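Local coordinates for protein probable aminotransferase (PDB 5YKR) that belongs to the class-III aminotransferases, enzymes dependent on pyridoxal phosphate, which is covalently bound in this model, at residues 381-393 with 425-437. Numbering follows the deposited sequence.
Sequences RIGARVEYLFMTH and TPFHNMALTCPAT
Met-430 bends over one face of the Arg-385 guanidinium, its SD sitting 3.8 Å above the middle of that plane. The arginine gets there extended from CG to NE, while a bend at chi2 (94°) folds the methionine across it. NH2 lies over the rim of the His-428 ring, and NH1 is hydrogen-bonded to Ser-85 OG.

On the same face of the sheet, Glu-387 reaches out with CG anti to the backbone N (chi1 -179°) and accepts the backbone N-H of Asn-429 on OE2 at 3.0 Å. The donor comes from above the carboxylate plane, and a water donates a second bond to OE2. That water also bonds Tyr-388 O and Asn-429 ND2, tying the amide to the strand.

Asn-429 lies across the Tyr-388 ring, CB over the face 4.0 Å from the centroid, with amide and ring planes only 22° apart. Between Val-386 and Ala-431 the backbones pair in both directions, Val-386 N to Ala-431 O being 2.9 Å; both side chains pack on Leu-362 of helix 349-372. Strands 385-389 and 430-432 thus pair antiparallel, the former also forming a hairpin with strand 378-382 through the type II' turn Ile-382 to Arg-385, in this class-III aminotransferase's small three-stranded sheet.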
loop_
_atom_site.group_PDB
_atom_site.type_symbol
_atom_site.label_atom_id
_atom_site.label_comp_id
_atom_site.label_asym_id
_atom_site.label_seq_id
_atom_site.Cartn_x
_atom_site.Cartn_y
_atom_site.Cartn_z
ATOM N N ARG A 381 -15.518 4.793 25.363
ATOM C CA ARG A 381 -15.479 5.788 24.276
ATOM C C ARG A 381 -14.118 6.484 24.270
ATOM O O ARG A 381 -13.558 6.842 25.320
ATOM C CB ARG A 381 -16.605 6.816 24.440
ATOM C CG ARG A 381 -16.570 7.917 23.373
ATOM C CD ARG A 381 -17.787 8.801 23.411
ATOM N NE ARG A 381 -17.771 9.678 24.577
ATOM C CZ ARG A 381 -17.201 10.871 24.622
ATOM N NH1 ARG A 381 -16.550 11.373 23.553
ATOM N NH2 ARG A 381 -17.295 11.591 25.743
ATOM N N ILE A 382 -13.570 6.655 23.066
ATOM C CA ILE A 382 -12.425 7.523 22.825
ATOM C C ILE A 382 -12.842 8.506 21.743
ATOM O O ILE A 382 -12.862 8.191 20.546
ATOM C CB ILE A 382 -11.122 6.777 22.463
ATOM C CG1 ILE A 382 -11.319 5.649 21.506
ATOM C CG2 ILE A 382 -10.494 6.309 23.732
ATOM C CD1 ILE A 382 -9.996 5.254 20.875
ATOM N N GLY A 383 -13.256 9.694 22.195
ATOM C CA GLY A 383 -13.702 10.705 21.259
ATOM C C GLY A 383 -14.918 10.277 20.457
ATOM O O GLY A 383 -15.982 10.060 21.022
ATOM N N ALA A 384 -14.745 10.152 19.146
ATOM C CA ALA A 384 -15.796 9.783 18.215
ATOM C C ALA A 384 -16.083 8.293 18.120
ATOM O O ALA A 384 -17.014 7.891 17.393
ATOM C CB ALA A 384 -15.462 10.308 16.839
ATOM N N ARG A 385 -15.285 7.447 18.806
ATOM C CA ARG A 385 -15.328 6.009 18.602
ATOM C C ARG A 385 -15.783 5.320 19.895
ATOM O O ARG A 385 -15.227 5.603 20.954
ATOM C CB ARG A 385 -13.905 5.537 18.196
ATOM C CG ARG A 385 -13.772 4.109 17.743
ATOM C CD ARG A 385 -12.310 3.768 17.507
ATOM N NE ARG A 385 -12.236 2.446 16.896
ATOM C CZ ARG A 385 -12.295 2.208 15.559
ATOM N NH1 ARG A 385 -12.364 3.200 14.681
ATOM N NH2 ARG A 385 -12.372 0.971 15.135
ATOM N N VAL A 386 -16.809 4.455 19.793
ATOM C CA VAL A 386 -17.435 3.823 20.969
ATOM C C VAL A 386 -17.446 2.299 20.775
ATOM O O VAL A 386 -17.860 1.824 19.710
ATOM C CB VAL A 386 -18.909 4.298 21.095
ATOM C CG1 VAL A 386 -19.644 3.645 22.264
ATOM C CG2 VAL A 386 -18.947 5.829 21.238
ATOM N N GLU A 387 -17.010 1.541 21.796
ATOM C CA GLU A 387 -17.015 0.071 21.650
ATOM C C GLU A 387 -17.335 -0.586 22.972
ATOM O O GLU A 387 -16.803 -0.190 24.004
ATOM C CB GLU A 387 -15.645 -0.395 21.130
ATOM C CG GLU A 387 -15.519 -1.897 20.905
ATOM C CD GLU A 387 -14.496 -2.284 19.845
ATOM O OE1 GLU A 387 -13.681 -1.397 19.454
ATOM O OE2 GLU A 387 -14.472 -3.493 19.447
ATOM N N TYR A 388 -18.121 -1.658 22.882
ATOM C CA TYR A 388 -18.395 -2.485 24.041
ATOM C C TYR A 388 -17.649 -3.853 23.958
ATOM O O TYR A 388 -17.162 -4.276 22.881
ATOM C CB TYR A 388 -19.878 -2.660 24.288
ATOM C CG TYR A 388 -20.690 -3.059 23.094
ATOM C CD1 TYR A 388 -20.927 -4.423 22.794
ATOM C CD2 TYR A 388 -21.262 -2.103 22.265
ATOM C CE1 TYR A 388 -21.658 -4.782 21.683
ATOM C CE2 TYR A 388 -22.033 -2.472 21.171
ATOM C CZ TYR A 388 -22.254 -3.806 20.918
ATOM O OH TYR A 388 -22.975 -4.232 19.850
ATOM N N LEU A 389 -17.501 -4.477 25.114
ATOM C CA LEU A 389 -16.789 -5.740 25.269
ATOM C C LEU A 389 -17.596 -6.580 26.242
ATOM O O LEU A 389 -18.219 -6.046 27.187
ATOM C CB LEU A 389 -15.394 -5.499 25.874
ATOM C CG LEU A 389 -14.132 -5.446 25.036
ATOM C CD1 LEU A 389 -12.950 -5.084 25.915
ATOM C CD2 LEU A 389 -13.910 -6.726 24.203
ATOM N N PHE A 390 -17.528 -7.908 26.067
ATOM C CA PHE A 390 -18.366 -8.822 26.866
ATOM C C PHE A 390 -17.658 -9.232 28.169
ATOM O O PHE A 390 -17.474 -10.418 28.449
ATOM C CB PHE A 390 -18.770 -10.056 26.057
ATOM C CG PHE A 390 -19.289 -9.781 24.665
ATOM C CD1 PHE A 390 -20.088 -8.670 24.381
ATOM C CD2 PHE A 390 -19.006 -10.658 23.641
ATOM C CE1 PHE A 390 -20.551 -8.446 23.091
ATOM C CE2 PHE A 390 -19.487 -10.465 22.353
ATOM C CZ PHE A 390 -20.247 -9.346 22.079
ATOM N N MET A 391 -17.280 -8.234 28.957
ATOM C CA MET A 391 -16.760 -8.460 30.296
ATOM C C MET A 391 -17.171 -7.274 31.187
ATOM O O MET A 391 -17.478 -6.161 30.707
ATOM C CB MET A 391 -15.232 -8.627 30.250
ATOM C CG MET A 391 -14.462 -7.433 29.676
ATOM S SD MET A 391 -12.712 -7.687 29.379
ATOM C CE MET A 391 -12.093 -7.777 31.072
ATOM N N THR A 392 -17.208 -7.524 32.484
ATOM C CA THR A 392 -17.781 -6.533 33.398
ATOM C C THR A 392 -16.991 -5.208 33.512
ATOM O O THR A 392 -17.570 -4.140 33.651
ATOM C CB THR A 392 -17.976 -7.158 34.797
ATOM O OG1 THR A 392 -18.967 -8.164 34.668
ATOM C CG2 THR A 392 -18.468 -6.175 35.760
ATOM N N HIS A 393 -15.676 -5.314 33.457
ATOM C CA HIS A 393 -14.785 -4.209 33.762
ATOM C C HIS A 393 -13.853 -3.982 32.561
ATOM O O HIS A 393 -13.609 -4.887 31.794
ATOM C CB HIS A 393 -13.943 -4.533 34.997
ATOM C CG HIS A 393 -14.750 -4.820 36.241
ATOM N ND1 HIS A 393 -15.422 -3.838 36.940
ATOM C CD2 HIS A 393 -14.969 -5.974 36.908
ATOM C CE1 HIS A 393 -16.032 -4.377 37.982
ATOM N NE2 HIS A 393 -15.760 -5.673 37.993
ATOM N N THR A 425 -19.187 -1.914 11.612
ATOM C CA THR A 425 -18.096 -2.651 11.031
ATOM C C THR A 425 -18.057 -4.069 11.553
ATOM O O THR A 425 -18.250 -4.284 12.756
ATOM C CB THR A 425 -16.767 -1.945 11.207
ATOM O OG1 THR A 425 -15.760 -2.697 10.514
ATOM C CG2 THR A 425 -16.362 -1.799 12.660
ATOM N N PRO A 426 -17.821 -5.054 10.672
ATOM C CA PRO A 426 -17.954 -6.421 11.170
ATOM C C PRO A 426 -16.833 -6.842 12.041
ATOM O O PRO A 426 -16.949 -7.859 12.707
ATOM C CB PRO A 426 -18.015 -7.263 9.908
ATOM C CG PRO A 426 -17.421 -6.451 8.863
ATOM C CD PRO A 426 -17.687 -5.009 9.215
ATOM N N PHE A 427 -15.750 -6.078 12.084
ATOM C CA PHE A 427 -14.513 -6.530 12.772
ATOM C C PHE A 427 -14.407 -6.098 14.198
ATOM O O PHE A 427 -13.447 -6.420 14.869
ATOM C CB PHE A 427 -13.264 -6.047 12.013
ATOM C CG PHE A 427 -13.374 -6.202 10.534
ATOM C CD1 PHE A 427 -13.565 -7.427 9.965
ATOM C CD2 PHE A 427 -13.313 -5.098 9.699
ATOM C CE1 PHE A 427 -13.720 -7.554 8.569
ATOM C CE2 PHE A 427 -13.435 -5.214 8.357
ATOM C CZ PHE A 427 -13.681 -6.431 7.773
ATOM N N HIS A 428 -15.389 -5.311 14.661
ATOM C CA HIS A 428 -15.320 -4.716 16.006
ATOM C C HIS A 428 -16.745 -4.699 16.565
ATOM O O HIS A 428 -17.687 -4.866 15.821
ATOM C CB HIS A 428 -14.742 -3.261 15.946
ATOM C CG HIS A 428 -13.372 -3.154 15.330
ATOM N ND1 HIS A 428 -13.096 -2.779 14.024
ATOM C CD2 HIS A 428 -12.186 -3.470 15.881
ATOM C CE1 HIS A 428 -11.779 -2.861 13.828
ATOM N NE2 HIS A 428 -11.205 -3.238 14.951
ATOM N N ASN A 429 -16.914 -4.336 17.827
ATOM C CA ASN A 429 -18.225 -4.002 18.391
ATOM C C ASN A 429 -18.286 -2.496 18.597
ATOM O O ASN A 429 -18.640 -1.990 19.688
ATOM C CB ASN A 429 -18.446 -4.753 19.709
ATOM C CG ASN A 429 -18.468 -6.242 19.498
ATOM O OD1 ASN A 429 -19.381 -6.750 18.810
ATOM N ND2 ASN A 429 -17.449 -6.969 20.057
ATOM N N MET A 430 -17.897 -1.760 17.542
ATOM C CA MET A 430 -17.701 -0.316 17.640
ATOM C C MET A 430 -18.709 0.415 16.745
ATOM O O MET A 430 -19.249 -0.128 15.814
ATOM C CB MET A 430 -16.245 0.129 17.265
ATOM C CG MET A 430 -15.921 0.199 15.773
ATOM S SD MET A 430 -16.181 1.856 15.119
ATOM C CE MET A 430 -15.651 1.631 13.423
ATOM N N ALA A 431 -18.919 1.692 17.077
ATOM C CA ALA A 431 -19.634 2.645 16.228
ATOM C C ALA A 431 -18.801 3.918 16.216
ATOM O O ALA A 431 -18.227 4.335 17.242
ATOM C CB ALA A 431 -21.011 2.962 16.812
ATOM N N LEU A 432 -18.718 4.507 15.027
ATOM C CA LEU A 432 -17.951 5.702 14.799
ATOM C C LEU A 432 -18.897 6.793 14.275
ATOM O O LEU A 432 -19.665 6.546 13.330
ATOM C CB LEU A 432 -16.869 5.342 13.731
ATOM C CG LEU A 432 -15.816 6.401 13.418
ATOM C CD1 LEU A 432 -14.995 6.893 14.624
ATOM C CD2 LEU A 432 -14.927 5.815 12.364
ATOM N N THR A 433 -18.800 7.978 14.853
ATOM C CA THR A 433 -19.584 9.123 14.387
ATOM C C THR A 433 -18.746 10.004 13.464
ATOM O O THR A 433 -17.523 10.007 13.538
ATOM C CB THR A 433 -20.094 9.967 15.569
ATOM O OG1 THR A 433 -18.981 10.470 16.291
ATOM C CG2 THR A 433 -20.947 9.139 16.484
ATOM N N CYS A 434 -19.435 10.695 12.555
ATOM C CA CYS A 434 -18.818 11.630 11.635
ATOM C C CYS A 434 -19.612 12.931 11.629
ATOM O O CYS A 434 -20.675 13.007 12.251
ATOM C CB CYS A 434 -18.719 11.024 10.222
ATOM S SG CYS A 434 -20.247 10.786 9.373
ATOM N N PRO A 435 -19.127 13.953 10.923
ATOM C CA PRO A 435 -19.875 15.232 10.942
ATOM C C PRO A 435 -21.298 15.145 10.415
ATOM O O PRO A 435 -22.136 15.945 10.838
ATOM C CB PRO A 435 -19.012 16.140 10.063
ATOM C CG PRO A 435 -17.655 15.621 10.248
ATOM C CD PRO A 435 -17.813 14.121 10.295
ATOM N N ALA A 436 -21.572 14.154 9.535
ATOM C CA ALA A 436 -22.904 13.955 8.961
ATOM C C ALA A 436 -23.854 13.090 9.845
ATOM O O ALA A 436 -25.061 13.012 9.562
ATOM C CB ALA A 436 -22.802 13.352 7.588
ATOM N N THR A 437 -23.326 12.459 10.896
ATOM C CA THR A 437 -24.182 11.681 11.804
ATOM C C THR A 437 -25.190 12.615 12.493
ATOM O O THR A 437 -24.852 13.769 12.838
ATOM C CB THR A 437 -23.354 10.917 12.849
ATOM O OG1 THR A 437 -22.262 10.245 12.161
ATOM C CG2 THR A 437 -24.234 9.945 13.651
HETATM O O HOH W 1 -20.424 0.293 19.930
HETATM O O HOH W 2 -15.189 -5.436 21.328
HETATM O O HOH W 3 -21.746 -6.779 18.313
#